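Side-chain contacts in GTPase-activating protein BEM3 (PDB 6FSF), which activates GTP hydrolysis by CDC42 and, less efficiently, RHO1, binds phosphatidylinositol 3-phosphate, and is described here in its tandem PX-PH part: residues S25-D30 and S144-R149; S69-L74 and K115-K120; S106-P111 and L119-F124. All coordinates share one frame; numbering follows the deposited sequence.

Contact 1. Residues S25-D30 and S144-R149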
loop_
_atom_site.group_PDB
_atom_site.type_symbol
_atom_site.label_atom_id
_atom_site.label_comp_id
_atom_site.label_asym_id
_atom_site.label_seq_id
_atom_site.Cartn_x
_atom_site.Cartn_y
_atom_site.Cartn_z
ATOM N N SER A 25 -0.688 -1.693 1.084
ATOM C CA SER A 25 -0.735 -0.651 0.065
ATOM C C SER A 25 -0.615 0.714 0.723
ATOM O O SER A 25 -0.964 0.897 1.893
ATOM C CB SER A 25 -2.031 -0.720 -0.750
ATOM O OG SER A 25 -2.131 0.386 -1.633
ATOM N N THR A 26 -0.111 1.674 -0.058
ATOM C CA THR A 26 -0.163 3.090 0.284
ATOM C C THR A 26 -0.880 3.892 -0.799
ATOM O O THR A 26 -0.725 5.115 -0.871
ATOM C CB THR A 26 1.241 3.652 0.518
ATOM O OG1 THR A 26 1.982 3.633 -0.709
ATOM C CG2 THR A 26 1.982 2.821 1.559
ATOM N N LEU A 27 -1.661 3.217 -1.648
ATOM C CA LEU A 27 -2.460 3.857 -2.688
ATOM C C LEU A 27 -3.945 3.564 -2.517
ATOM O O LEU A 27 -4.722 3.728 -3.462
ATOM C CB LEU A 27 -1.995 3.410 -4.075
ATOM C CG LEU A 27 -0.529 3.670 -4.413
ATOM C CD1 LEU A 27 -0.217 3.135 -5.800
ATOM C CD2 LEU A 27 -0.217 5.153 -4.319
ATOM N N TYR A 28 -4.352 3.135 -1.327
ATOM C CA TYR A 28 -5.736 2.761 -1.076
ATOM C C TYR A 28 -6.613 3.999 -0.930
ATOM O O TYR A 28 -6.242 4.970 -0.268
ATOM C CB TYR A 28 -5.828 1.902 0.186
ATOM C CG TYR A 28 -7.225 1.436 0.530
ATOM C CD1 TYR A 28 -7.977 2.086 1.502
ATOM C CD2 TYR A 28 -7.788 0.337 -0.108
ATOM C CE1 TYR A 28 -9.252 1.661 1.824
ATOM C CE2 TYR A 28 -9.065 -0.096 0.206
ATOM C CZ TYR A 28 -9.792 0.568 1.172
ATOM O OH TYR A 28 -11.062 0.139 1.484
ATOM N N ARG A 29 -7.785 3.957 -1.555
ATOM C CA ARG A 29 -8.778 5.019 -1.453
ATOM C C ARG A 29 -9.769 4.658 -0.351
ATOM O O ARG A 29 -10.464 3.638 -0.444
ATOM C CB ARG A 29 -9.501 5.228 -2.783
ATOM C CG ARG A 29 -8.601 5.702 -3.915
ATOM C CD ARG A 29 -9.210 6.901 -4.629
ATOM N NE ARG A 29 -8.563 7.174 -5.911
ATOM C CZ ARG A 29 -7.694 8.157 -6.124
ATOM N NH1 ARG A 29 -7.358 8.978 -5.138
ATOM N NH2 ARG A 29 -7.162 8.321 -7.328
ATOM N N ASP A 30 -9.835 5.495 0.684
ATOM C CA ASP A 30 -10.626 5.204 1.872
ATOM C C ASP A 30 -12.057 5.718 1.687
ATOM O O ASP A 30 -12.520 5.915 0.561
ATOM C CB ASP A 30 -9.938 5.794 3.110
ATOM C CG ASP A 30 -9.637 7.282 2.969
ATOM O OD1 ASP A 30 -10.159 7.921 2.033
ATOM O OD2 ASP A 30 -8.876 7.813 3.807
ATOM N N SER A 144 -4.370 -1.926 -7.245
ATOM C CA SER A 144 -3.989 -0.549 -7.521
ATOM C C SER A 144 -2.765 -0.518 -8.428
ATOM O O SER A 144 -1.843 -1.324 -8.274
ATOM C CB SER A 144 -3.697 0.198 -6.220
ATOM O OG SER A 144 -4.834 0.213 -5.376
ATOM N N LEU A 145 -2.762 0.417 -9.377
ATOM C CA LEU A 145 -1.685 0.518 -10.351
ATOM C C LEU A 145 -1.277 1.975 -10.515
ATOM O O LEU A 145 -2.021 2.893 -10.163
ATOM C CB LEU A 145 -2.096 -0.071 -11.708
ATOM C CG LEU A 145 -2.528 -1.536 -11.741
ATOM C CD1 LEU A 145 -3.055 -1.906 -13.120
ATOM C CD2 LEU A 145 -1.380 -2.446 -11.343
ATOM N N LEU A 146 -0.081 2.173 -11.062
ATOM C CA LEU A 146 0.434 3.493 -11.404
ATOM C C LEU A 146 0.607 3.570 -12.914
ATOM O O LEU A 146 1.230 2.691 -13.515
ATOM C CB LEU A 146 1.760 3.778 -10.693
ATOM C CG LEU A 146 1.678 3.925 -9.170
ATOM C CD1 LEU A 146 3.053 4.156 -8.565
ATOM C CD2 LEU A 146 0.733 5.057 -8.795
ATOM N N LEU A 147 0.057 4.618 -13.524
ATOM C CA LEU A 147 -0.040 4.730 -14.973
ATOM C C LEU A 147 0.680 5.975 -15.473
ATOM O O LEU A 147 0.541 7.059 -14.896
ATOM C CB LEU A 147 -1.507 4.769 -15.417
ATOM C CG LEU A 147 -1.776 4.949 -16.912
ATOM C CD1 LEU A 147 -1.198 3.791 -17.709
ATOM C CD2 LEU A 147 -3.268 5.085 -17.163
ATOM N N ARG A 148 1.439 5.812 -16.556
ATOM C CA ARG A 148 2.116 6.910 -17.230
ATOM C C ARG A 148 1.879 6.803 -18.730
ATOM O O ARG A 148 1.730 5.705 -19.274
ATOM C CB ARG A 148 3.631 6.911 -16.943
ATOM C CG ARG A 148 4.401 8.061 -17.587
ATOM C CD ARG A 148 5.902 7.935 -17.359
ATOM N NE ARG A 148 6.481 6.768 -18.024
ATOM C CZ ARG A 148 7.059 6.796 -19.222
ATOM N NH1 ARG A 148 7.138 7.935 -19.900
ATOM N NH2 ARG A 148 7.562 5.685 -19.742
ATOM N N ARG A 149 1.837 7.958 -19.392
ATOM C CA ARG A 149 1.705 8.050 -20.835
ATOM C C ARG A 149 2.889 8.808 -21.422
ATOM O O ARG A 149 3.443 9.696 -20.767
ATOM C CB ARG A 149 0.403 8.758 -21.224
ATOM C CG ARG A 149 -0.837 8.092 -20.666
ATOM C CD ARG A 149 -0.990 6.686 -21.220
ATOM N NE ARG A 149 -0.968 6.689 -22.678
ATOM C CZ ARG A 149 -2.018 6.987 -23.436
ATOM N NH1 ARG A 149 -1.911 6.968 -24.758
ATOM N NH2 ARG A 149 -3.178 7.301 -22.873
HETATM O O HOH W 1 -4.880 -0.075 -2.835
#

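Contact 2. Residues S69-L74 and K115-K120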
loop_
_atom_site.group_PDB
_atom_site.type_symbol
_atom_site.label_atom_id
_atom_site.label_comp_id
_atom_site.label_asym_id
_atom_site.label_seq_id
_atom_site.Cartn_x
_atom_site.Cartn_y
_atom_site.Cartn_z
ATOM N N SER A 69 6.619 11.352 22.493
ATOM C CA SER A 69 6.471 12.254 23.628
ATOM C C SER A 69 6.122 11.544 24.925
ATOM O O SER A 69 6.429 12.066 26.002
ATOM C CB SER A 69 5.400 13.306 23.322
ATOM O OG SER A 69 4.284 12.715 22.677
ATOM N N HIS A 70 5.482 10.380 24.859
ATOM C CA HIS A 70 5.074 9.674 26.063
ATOM C C HIS A 70 5.978 8.495 26.406
ATOM O O HIS A 70 5.885 7.975 27.523
ATOM C CB HIS A 70 3.623 9.194 25.931
ATOM C CG HIS A 70 2.624 10.304 25.895
ATOM N ND1 HIS A 70 2.527 11.181 24.837
ATOM C CD2 HIS A 70 1.680 10.685 26.788
ATOM C CE1 HIS A 70 1.563 12.052 25.077
ATOM N NE2 HIS A 70 1.032 11.772 26.254
ATOM N N VAL A 71 6.842 8.064 25.493
ATOM C CA VAL A 71 7.896 7.114 25.840
ATOM C C VAL A 71 9.205 7.625 25.248
ATOM O O VAL A 71 9.670 7.084 24.241
ATOM C CB VAL A 71 7.556 5.689 25.367
ATOM C CG1 VAL A 71 6.983 4.881 26.503
ATOM C CG2 VAL A 71 6.571 5.719 24.218
ATOM N N PRO A 72 9.828 8.659 25.824
ATOM C CA PRO A 72 11.077 9.163 25.233
ATOM C C PRO A 72 12.252 8.220 25.419
ATOM O O PRO A 72 13.156 8.205 24.574
ATOM C CB PRO A 72 11.310 10.497 25.967
ATOM C CG PRO A 72 10.017 10.817 26.659
ATOM C CD PRO A 72 9.390 9.491 26.957
ATOM N N ASP A 73 12.270 7.425 26.490
ATOM C CA ASP A 73 13.441 6.620 26.818
ATOM C C ASP A 73 13.515 5.301 26.062
ATOM O O ASP A 73 14.544 4.623 26.148
ATOM C CB ASP A 73 13.479 6.332 28.319
ATOM C CG ASP A 73 13.875 7.542 29.131
ATOM O OD1 ASP A 73 14.497 8.462 28.566
ATOM O OD2 ASP A 73 13.573 7.562 30.341
ATOM N N LEU A 74 12.472 4.909 25.351
ATOM C CA LEU A 74 12.604 3.622 24.689
ATOM C C LEU A 74 12.787 3.818 23.185
ATOM O O LEU A 74 12.152 4.700 22.593
ATOM C CB LEU A 74 11.384 2.727 24.969
ATOM C CG LEU A 74 10.316 2.297 23.964
ATOM C CD1 LEU A 74 9.445 1.239 24.623
ATOM C CD2 LEU A 74 9.457 3.459 23.498
ATOM N N LYS A 115 0.493 2.108 30.164
ATOM C CA LYS A 115 -0.926 1.799 30.002
ATOM C C LYS A 115 -1.623 2.793 29.078
ATOM O O LYS A 115 -2.476 2.406 28.269
ATOM C CB LYS A 115 -1.609 1.766 31.367
ATOM C CG LYS A 115 -1.055 0.698 32.304
ATOM C CD LYS A 115 -1.815 0.693 33.621
ATOM C CE LYS A 115 -1.243 -0.315 34.607
ATOM N NZ LYS A 115 -1.302 -1.702 34.082
ATOM N N ASN A 116 -1.272 4.078 29.177
ATOM C CA ASN A 116 -1.901 5.080 28.320
ATOM C C ASN A 116 -1.476 4.916 26.862
ATOM O O ASN A 116 -2.304 5.030 25.949
ATOM C CB ASN A 116 -1.567 6.484 28.825
ATOM C CG ASN A 116 -0.079 6.687 29.037
ATOM O OD1 ASN A 116 0.627 5.782 29.490
ATOM N ND2 ASN A 116 0.406 7.876 28.709
ATOM N N VAL A 117 -0.193 4.635 26.623
ATOM C CA VAL A 117 0.298 4.523 25.253
ATOM C C VAL A 117 -0.234 3.258 24.592
ATOM O O VAL A 117 -0.616 3.269 23.416
ATOM C CB VAL A 117 1.837 4.563 25.232
ATOM C CG1 VAL A 117 2.347 4.558 23.798
ATOM C CG2 VAL A 117 2.351 5.778 25.989
ATOM N N GLY A 118 -0.258 2.148 25.331
ATOM C CA GLY A 118 -0.770 0.909 24.769
ATOM C C GLY A 118 -2.225 1.015 24.357
ATOM O O GLY A 118 -2.634 0.456 23.337
ATOM N N LEU A 119 -3.024 1.740 25.142
ATOM C CA LEU A 119 -4.422 1.941 24.780
ATOM C C LEU A 119 -4.547 2.766 23.506
ATOM O O LEU A 119 -5.373 2.458 22.638
ATOM C CB LEU A 119 -5.170 2.611 25.933
ATOM C CG LEU A 119 -6.589 3.099 25.627
ATOM C CD1 LEU A 119 -7.546 1.930 25.428
ATOM C CD2 LEU A 119 -7.081 4.025 26.726
ATOM N N LYS A 120 -3.732 3.817 23.377
ATOM C CA LYS A 120 -3.786 4.664 22.189
ATOM C C LYS A 120 -3.471 3.865 20.929
ATOM O O LYS A 120 -4.125 4.040 19.894
ATOM C CB LYS A 120 -2.813 5.833 22.343
ATOM C CG LYS A 120 -3.055 6.993 21.390
ATOM C CD LYS A 120 -4.241 7.835 21.836
ATOM C CE LYS A 120 -4.429 9.047 20.937
ATOM N NZ LYS A 120 -5.521 9.940 21.416
#

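Contact 3. Residues S106-P111 and L119-F124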
loop_
_atom_site.group_PDB
_atom_site.type_symbol
_atom_site.label_atom_id
_atom_site.label_comp_id
_atom_site.label_asym_id
_atom_site.label_seq_id
_atom_site.Cartn_x
_atom_site.Cartn_y
_atom_site.Cartn_z
ATOM N N SER A 106 8.060 -3.268 14.178
ATOM C CA SER A 106 8.792 -2.935 15.395
ATOM C C SER A 106 7.848 -2.470 16.498
ATOM O O SER A 106 8.049 -2.801 17.673
ATOM C CB SER A 106 9.846 -1.868 15.091
ATOM O OG SER A 106 10.758 -2.313 14.101
ATOM N N ILE A 107 6.805 -1.718 16.135
ATOM C CA ILE A 107 5.884 -1.168 17.128
ATOM C C ILE A 107 5.237 -2.290 17.933
ATOM O O ILE A 107 5.295 -2.307 19.168
ATOM C CB ILE A 107 4.828 -0.283 16.442
ATOM C CG1 ILE A 107 5.475 0.992 15.908
ATOM C CG2 ILE A 107 3.698 0.052 17.401
ATOM C CD1 ILE A 107 6.146 1.832 16.977
ATOM N N PHE A 108 4.622 -3.250 17.245
ATOM C CA PHE A 108 3.944 -4.359 17.900
ATOM C C PHE A 108 4.902 -5.442 18.387
ATOM O O PHE A 108 4.441 -6.509 18.808
ATOM C CB PHE A 108 2.898 -4.959 16.956
ATOM C CG PHE A 108 1.746 -4.036 16.665
ATOM C CD1 PHE A 108 1.723 -3.278 15.506
ATOM C CD2 PHE A 108 0.700 -3.910 17.564
ATOM C CE1 PHE A 108 0.666 -2.417 15.241
ATOM C CE2 PHE A 108 -0.359 -3.053 17.306
ATOM C CZ PHE A 108 -0.378 -2.303 16.144
ATOM N N SER A 109 6.209 -5.190 18.341
ATOM C CA SER A 109 7.196 -6.097 18.909
ATOM C C SER A 109 7.783 -5.594 20.219
ATOM O O SER A 109 8.510 -6.343 20.883
ATOM C CB SER A 109 8.335 -6.347 17.911
ATOM O OG SER A 109 7.851 -7.006 16.755
ATOM N N VAL A 110 7.494 -4.354 20.599
ATOM C CA VAL A 110 7.957 -3.843 21.892
ATOM C C VAL A 110 7.302 -4.642 23.012
ATOM O O VAL A 110 6.072 -4.847 22.984
ATOM C CB VAL A 110 7.639 -2.343 22.018
ATOM C CG1 VAL A 110 8.003 -1.840 23.405
ATOM C CG2 VAL A 110 8.381 -1.556 20.949
ATOM N N PRO A 111 8.064 -5.129 24.000
ATOM C CA PRO A 111 7.454 -5.991 25.031
ATOM C C PRO A 111 6.373 -5.297 25.840
ATOM O O PRO A 111 5.279 -5.853 26.013
ATOM C CB PRO A 111 8.652 -6.389 25.905
ATOM C CG PRO A 111 9.847 -6.202 25.028
ATOM C CD PRO A 111 9.528 -5.049 24.131
ATOM N N LEU A 119 -3.024 1.740 25.142
ATOM C CA LEU A 119 -4.422 1.941 24.780
ATOM C C LEU A 119 -4.547 2.766 23.506
ATOM O O LEU A 119 -5.373 2.458 22.638
ATOM C CB LEU A 119 -5.170 2.611 25.933
ATOM C CG LEU A 119 -6.589 3.099 25.627
ATOM C CD1 LEU A 119 -7.546 1.930 25.428
ATOM C CD2 LEU A 119 -7.081 4.025 26.726
ATOM N N LYS A 120 -3.732 3.817 23.377
ATOM C CA LYS A 120 -3.786 4.664 22.189
ATOM C C LYS A 120 -3.471 3.865 20.929
ATOM O O LYS A 120 -4.125 4.040 19.894
ATOM C CB LYS A 120 -2.813 5.833 22.343
ATOM C CG LYS A 120 -3.055 6.993 21.390
ATOM C CD LYS A 120 -4.241 7.835 21.836
ATOM C CE LYS A 120 -4.429 9.047 20.937
ATOM N NZ LYS A 120 -5.521 9.940 21.416
ATOM N N ILE A 121 -2.468 2.987 20.998
ATOM C CA ILE A 121 -2.140 2.137 19.857
ATOM C C ILE A 121 -3.291 1.184 19.559
ATOM O O ILE A 121 -3.637 0.948 18.394
ATOM C CB ILE A 121 -0.828 1.373 20.121
ATOM C CG1 ILE A 121 0.323 2.349 20.375
ATOM C CG2 ILE A 121 -0.493 0.454 18.956
ATOM C CD1 ILE A 121 1.637 1.668 20.696
ATOM N N ALA A 122 -3.902 0.620 20.604
ATOM C CA ALA A 122 -5.024 -0.291 20.406
ATOM C C ALA A 122 -6.206 0.427 19.768
ATOM O O ALA A 122 -6.839 -0.097 18.845
ATOM C CB ALA A 122 -5.431 -0.920 21.738
ATOM N N GLN A 123 -6.515 1.634 20.250
ATOM C CA GLN A 123 -7.570 2.431 19.631
ATOM C C GLN A 123 -7.231 2.759 18.184
ATOM O O GLN A 123 -8.123 2.857 17.334
ATOM C CB GLN A 123 -7.792 3.716 20.423
ATOM C CG GLN A 123 -8.296 3.510 21.839
ATOM C CD GLN A 123 -8.318 4.800 22.635
ATOM O OE1 GLN A 123 -7.703 5.797 22.247
ATOM N NE2 GLN A 123 -9.030 4.789 23.755
ATOM N N PHE A 124 -5.943 2.936 17.889
ATOM C CA PHE A 124 -5.519 3.257 16.529
ATOM C C PHE A 124 -5.947 2.169 15.548
ATOM O O PHE A 124 -6.592 2.454 14.534
ATOM C CB PHE A 124 -4.002 3.456 16.504
ATOM C CG PHE A 124 -3.460 3.928 15.187
ATOM C CD1 PHE A 124 -3.559 5.262 14.820
ATOM C CD2 PHE A 124 -2.829 3.046 14.328
ATOM C CE1 PHE A 124 -3.052 5.702 13.613
ATOM C CE2 PHE A 124 -2.318 3.481 13.118
ATOM C CZ PHE A 124 -2.430 4.810 12.762
#

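Contact 1. Residues S25-D30 and S144-R149
Leu-27 and Ser-144 bring the two backbones within 6.7 Å of each other, CA to CA, where the strand 19-29 of the PX domain, having turned a corner at Thr-26, meets the strand 142-148 of the PH-domain sheet. This is a domain interface: the two strands belong to different antiparallel sheets and touch through side chains and a water. On the apolar side, Leu-27 reaches across with CD1, which sits 3.7 Å from CD2 of Leu-146; the two side chains cross at about a right angle, so methyl meets methyl and the chains do not run alongside. CG of Leu-27 stands anti to its carbonyl carbon (chi1 -58°), and the extended second torsion (178°) carries CD1 out to the PH strand. Val-93 and Arg-96 of helix 90-107 cover the same spot, Val-93 against Leu-146 and Arg-96 against Leu-27, so helix and both strands close over the leucine pair. Nearer the start of the PH strand the chemistry turns polar. CB of Leu-27 lies 4.2 Å from CB of Ser-144. Beside this pair one water spans the interface, 2.6 Å from OG of Ser-144 and donating to OG of Ser-25 over 3.0 Å. The Ser-25 hydroxyl oxygen is in demand: it also bonds to a carboxylate oxygen of Glu-228, whose other oxygen takes the backbone N-H of Thr-26, giving a second polar tie from the PH side to this corner. Several bonds therefore fix the rotation of the Ser-25 side chain. The last of them closes an ST turn that shapes the corner itself: Leu-27 N donates to Ser-25 OG at 2.9 Å, nearly straight at 167°.

Contact 2. Residues S69-L74 and K115-K120
His-70 and Val-117 meet where the C-terminal end of helix 57-70 of the PX domain lies beside the N-terminal turn of helix 115-125, within the helical part of that domain. The firm part is small and apolar. CG2 of Val-117 lies 3.6 Å from CB of His-70, so the valine methyl presses on the root of the histidine side chain and not on its ring. The other methyl, CG1, stands anti to the backbone N (chi1 -176°) and faces CG2 of Val-71 at a more relaxed 4.4 Å. Val-71 is the first residue to leave helical geometry, so the chain is already turning away as it makes this touch. Tyr-66 and Met-67, further back on helix 57-70, also pack against Val-117, which is buried.

The outer side is open to solvent and more polar, with a single close pair. His-70 and Asn-116 are both exposed, and their flat groups are tilted 61° against each other, neither stacked nor perpendicular. The imidazole is held from its own helix: ND1 is hydrogen-bonded to the backbone O of Tyr-66, and the ring stacks on that tyrosine. This probably fixes the ring's rotation, with CD2 on the side of Asn-116. The amide meets that carbon, Asn-116 ND2 lying 3.6 Å from CD2 of His-70.

Contact 3. Residues S106-P111 and L119-F124
The ring of Phe-108 is met obliquely by Ile-121, whose CG2 methyl lies 3.9 Å from CE2 and equally far from CZ, so it meets the outer CE2-CZ end of the ring at a slant. Phe-16 packs against the same ring edge-to-face, while Ile-19 and Ile-21 of strand 19-29 also touch it; the phenyl group is thus gathered between helix 115-125 and the sheet of the PX domain. The side chains of Phe-108 and Ile-121 run antiparallel, overlapping near their ends. The CB of Phe-108 is not aimed at the helix, and it is the first torsion (chi1 -67°) that swings the ring round to bring CE2 and CZ to Ile-121.

Both branches of the isoleucine are used. While CG2 is on the phenylalanine, the other branch extends (chi2 178°) and brings CD1 to 4.2 Å from CG2 of Ile-107, the last residue of helix 90-107. Ile-121 therefore bridges the helix end and the first residue beyond it. There the chain makes a type I beta turn from Ile-107 to Val-110, spanned by a weak bond from Val-110 N to Ile-107 O at 3.3 Å. Met-67 of helix 57-70 packs on both isoleucines, bringing a third helix to the cluster.

All three touching side chains are buried hydrocarbon. The contact consequently depends on shape and exclusion of water, with little directional preference, and joins the exit of helix 90-107 to the helix that follows it.

In the fold
Contacts 2 and 3 are neighbours, their centres about 9 Å apart, and both draw on helix 115-125: contact 2 sets it against the end of helix 57-70, contact 3 against the end of helix 90-107. They also touch directly, Leu-74 CD1 lying 3.6 Å from Val-110 CG1. Contact 3 is buried and wholly apolar, whereas contact 2 runs out to exposed polar groups. Contact 1 stands apart, with its centre about 33 Å from that of contact 2 and 28 Å from that of contact 3. It too is buried, but it joins the PX and PH domains and adds a bridging water to its leucine packing, while the other two hold the PX helices together.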